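Long-range contact in TT1561 protein (Thermus thermophilus, PDB 1UF3), which is of unknown function but binds calcium and probably acts as a metal-dependent phosphoesterase of the calcineurin superfamily: residues T157-K162 / V184-K189. Numbering follows the deposited sequence.
Sequences TMPYHK and VLVAGK
V186, on strand 183-186, packs its forked side chain against the extended backbone of T157-P159, and each methyl meets a different part of that loop. CG1 of V186 lies 3.7 Å from the carbonyl O of T157 and 3.9 Å from CD of the P159 ring. CG2 of V186 packs 3.7 Å from CG of M158, a selenomethionine whose side chain crosses that of V186 at about a right angle. With chi1 at -75°, CG of M158 stands anti to its own carbonyl carbon, and it also comes to 3.5 Å from the carbonyl O of A187. These close approaches gather round the buried V186: V203 of strand 199-203 also touches it, and V172 and I176 of helix 170-179 cover P159. The looser part is the selenium end of the partly exposed M158; the chain bends at chi3 (58°), and SE of M158 stays 4.2 Å from O of A187. CB of T157 points away from 184-189, and its OG1 is hydrogen-bonded to the backbone N of I117. The loop that follows strand 151-155 thus packs on V186 of strand 183-186, its parallel neighbour, an arrangement typical of the layered alpha/beta fold of calcineurin-like metallophosphoesterases.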
ATOM      1  N   THR A 157     -34.962 -14.035   7.030  1.00 22.01           N
ATOM      2  CA  THR A 157     -36.046 -13.835   7.975  1.00 24.01           C
ATOM      3  C   THR A 157     -35.710 -12.893   9.134  1.00 25.28           C
ATOM      4  O   THR A 157     -34.729 -13.093   9.843  1.00 25.08           O
ATOM      5  CB  THR A 157     -36.463 -15.203   8.519  1.00 24.31           C
ATOM      6  OG1 THR A 157     -36.917 -16.004   7.421  1.00 26.04           O
ATOM      7  CG2 THR A 157     -37.570 -15.086   9.575  1.00 26.26           C
HETATM    8  N   MSE A 158     -36.524 -11.856   9.313  1.00 26.72           N
HETATM    9  CA  MSE A 158     -36.318 -10.881  10.386  1.00 26.33           C
HETATM   10  C   MSE A 158     -36.719 -11.411  11.749  1.00 26.12           C
HETATM   11  O   MSE A 158     -37.692 -12.154  11.876  1.00 26.25           O
HETATM   12  CB  MSE A 158     -37.149  -9.631  10.140  1.00 30.79           C
HETATM   13  CG  MSE A 158     -36.648  -8.715   9.086  1.00 34.33           C
HETATM   14 SE   MSE A 158     -37.381  -6.950   9.418  1.00 42.50          SE
HETATM   15  CE  MSE A 158     -36.696  -6.687  11.198  1.00 35.91           C
ATOM     16  N   PRO A 159     -35.978 -11.027  12.797  1.00 25.50           N
ATOM     17  CA  PRO A 159     -36.330 -11.496  14.140  1.00 26.23           C
ATOM     18  C   PRO A 159     -37.438 -10.603  14.715  1.00 25.58           C
ATOM     19  O   PRO A 159     -37.617  -9.463  14.293  1.00 25.76           O
ATOM     20  CB  PRO A 159     -35.028 -11.337  14.910  1.00 23.41           C
ATOM     21  CG  PRO A 159     -34.459 -10.092  14.295  1.00 22.75           C
ATOM     22  CD  PRO A 159     -34.679 -10.332  12.816  1.00 24.02           C
ATOM     23  N   TYR A 160     -38.197 -11.137  15.657  1.00 27.62           N
ATOM     24  CA  TYR A 160     -39.243 -10.356  16.291  1.00 26.80           C
ATOM     25  C   TYR A 160     -38.523  -9.316  17.130  1.00 26.62           C
ATOM     26  O   TYR A 160     -37.623  -9.667  17.902  1.00 24.96           O
ATOM     27  CB  TYR A 160     -40.062 -11.233  17.212  1.00 28.72           C
ATOM     28  CG  TYR A 160     -40.883 -10.422  18.175  1.00 31.37           C
ATOM     29  CD1 TYR A 160     -42.094  -9.862  17.773  1.00 33.37           C
ATOM     30  CD2 TYR A 160     -40.449 -10.212  19.486  1.00 30.93           C
ATOM     31  CE1 TYR A 160     -42.873  -9.113  18.654  1.00 34.47           C
ATOM     32  CE2 TYR A 160     -41.218  -9.458  20.385  1.00 33.70           C
ATOM     33  CZ  TYR A 160     -42.435  -8.913  19.958  1.00 34.54           C
ATOM     34  OH  TYR A 160     -43.222  -8.179  20.821  1.00 34.67           O
ATOM     35  N   HIS A 161     -38.917  -8.055  16.986  1.00 27.02           N
ATOM     36  CA  HIS A 161     -38.297  -6.952  17.717  1.00 30.12           C
ATOM     37  C   HIS A 161     -39.263  -5.775  17.684  1.00 32.48           C
ATOM     38  O   HIS A 161     -39.571  -5.246  16.612  1.00 31.66           O
ATOM     39  CB  HIS A 161     -36.978  -6.543  17.046  1.00 30.30           C
ATOM     40  CG  HIS A 161     -36.173  -5.553  17.833  1.00 31.86           C
ATOM     41  ND1 HIS A 161     -36.515  -4.223  17.934  1.00 31.66           N
ATOM     42  CD2 HIS A 161     -35.053  -5.709  18.581  1.00 33.62           C
ATOM     43  CE1 HIS A 161     -35.646  -3.601  18.710  1.00 31.14           C
ATOM     44  NE2 HIS A 161     -34.749  -4.480  19.117  1.00 32.75           N
ATOM     45  N   LYS A 162     -39.725  -5.361  18.860  1.00 33.65           N
ATOM     46  CA  LYS A 162     -40.671  -4.257  18.962  1.00 36.55           C
ATOM     47  C   LYS A 162     -40.204  -3.013  18.211  1.00 36.67           C
ATOM     48  O   LYS A 162     -41.017  -2.197  17.770  1.00 38.04           O
ATOM     49  CB  LYS A 162     -40.948  -3.938  20.440  1.00 37.60           C
ATOM     50  CG  LYS A 162     -41.596  -5.095  21.200  1.00 38.38           C
ATOM     51  CD  LYS A 162     -42.348  -4.617  22.447  1.00 42.31           C
ATOM     52  CE  LYS A 162     -43.070  -5.776  23.141  1.00 44.48           C
ATOM     53  NZ  LYS A 162     -43.908  -5.326  24.301  1.00 46.85           N
ATOM     54  N   VAL A 184     -26.006  -9.036  13.050  1.00 21.31           N
ATOM     55  CA  VAL A 184     -27.000  -9.881  12.406  1.00 19.94           C
ATOM     56  C   VAL A 184     -27.535  -9.029  11.261  1.00 20.78           C
ATOM     57  O   VAL A 184     -28.007  -7.895  11.474  1.00 20.94           O
ATOM     58  CB  VAL A 184     -28.182 -10.231  13.354  1.00 21.84           C
ATOM     59  CG1 VAL A 184     -29.213 -11.129  12.616  1.00 19.29           C
ATOM     60  CG2 VAL A 184     -27.672 -10.950  14.582  1.00 19.14           C
ATOM     61  N   LEU A 185     -27.419  -9.535  10.043  1.00 18.31           N
ATOM     62  CA  LEU A 185     -27.935  -8.809   8.884  1.00 20.22           C
ATOM     63  C   LEU A 185     -29.204  -9.532   8.396  1.00 19.71           C
ATOM     64  O   LEU A 185     -29.219 -10.763   8.276  1.00 18.24           O
ATOM     65  CB  LEU A 185     -26.885  -8.777   7.761  1.00 21.97           C
ATOM     66  CG  LEU A 185     -25.810  -7.683   7.843  1.00 24.38           C
ATOM     67  CD1 LEU A 185     -24.702  -7.952   6.831  1.00 26.06           C
ATOM     68  CD2 LEU A 185     -26.444  -6.326   7.553  1.00 27.75           C
ATOM     69  N   VAL A 186     -30.275  -8.789   8.135  1.00 20.23           N
ATOM     70  CA  VAL A 186     -31.506  -9.437   7.651  1.00 19.42           C
ATOM     71  C   VAL A 186     -32.079  -8.693   6.448  1.00 19.34           C
ATOM     72  O   VAL A 186     -31.775  -7.530   6.207  1.00 19.52           O
ATOM     73  CB  VAL A 186     -32.609  -9.529   8.771  1.00 21.59           C
ATOM     74  CG1 VAL A 186     -32.141 -10.420   9.909  1.00 20.26           C
ATOM     75  CG2 VAL A 186     -32.963  -8.126   9.279  1.00 19.67           C
ATOM     76  N   ALA A 187     -32.900  -9.379   5.676  1.00 21.48           N
ATOM     77  CA  ALA A 187     -33.521  -8.763   4.510  1.00 24.41           C
ATOM     78  C   ALA A 187     -34.599  -7.759   4.930  1.00 24.91           C
ATOM     79  O   ALA A 187     -35.257  -7.929   5.949  1.00 25.14           O
ATOM     80  CB  ALA A 187     -34.153  -9.848   3.623  1.00 22.13           C
ATOM     81  N   GLY A 188     -34.778  -6.714   4.143  1.00 28.64           N
ATOM     82  CA  GLY A 188     -35.817  -5.757   4.467  1.00 31.75           C
ATOM     83  C   GLY A 188     -35.672  -4.446   3.732  1.00 32.67           C
ATOM     84  O   GLY A 188     -34.579  -4.100   3.279  1.00 32.41           O
ATOM     85  N   LYS A 189     -36.782  -3.718   3.619  1.00 34.55           N
ATOM     86  CA  LYS A 189     -36.797  -2.417   2.949  1.00 35.19           C
ATOM     87  C   LYS A 189     -36.688  -1.335   4.014  1.00 33.28           C
ATOM     88  O   LYS A 189     -37.260  -1.463   5.093  1.00 33.31           O
ATOM     89  CB  LYS A 189     -38.090  -2.245   2.134  1.00 38.68           C
ATOM     90  CG  LYS A 189     -38.181  -3.184   0.929  1.00 43.89           C
ATOM     91  CD  LYS A 189     -39.490  -3.017   0.152  1.00 47.36           C
ATOM     92  CE  LYS A 189     -40.678  -3.550   0.941  1.00 49.11           C
ATOM     93  NZ  LYS A 189     -41.957  -3.234   0.255  1.00 51.56           N
TER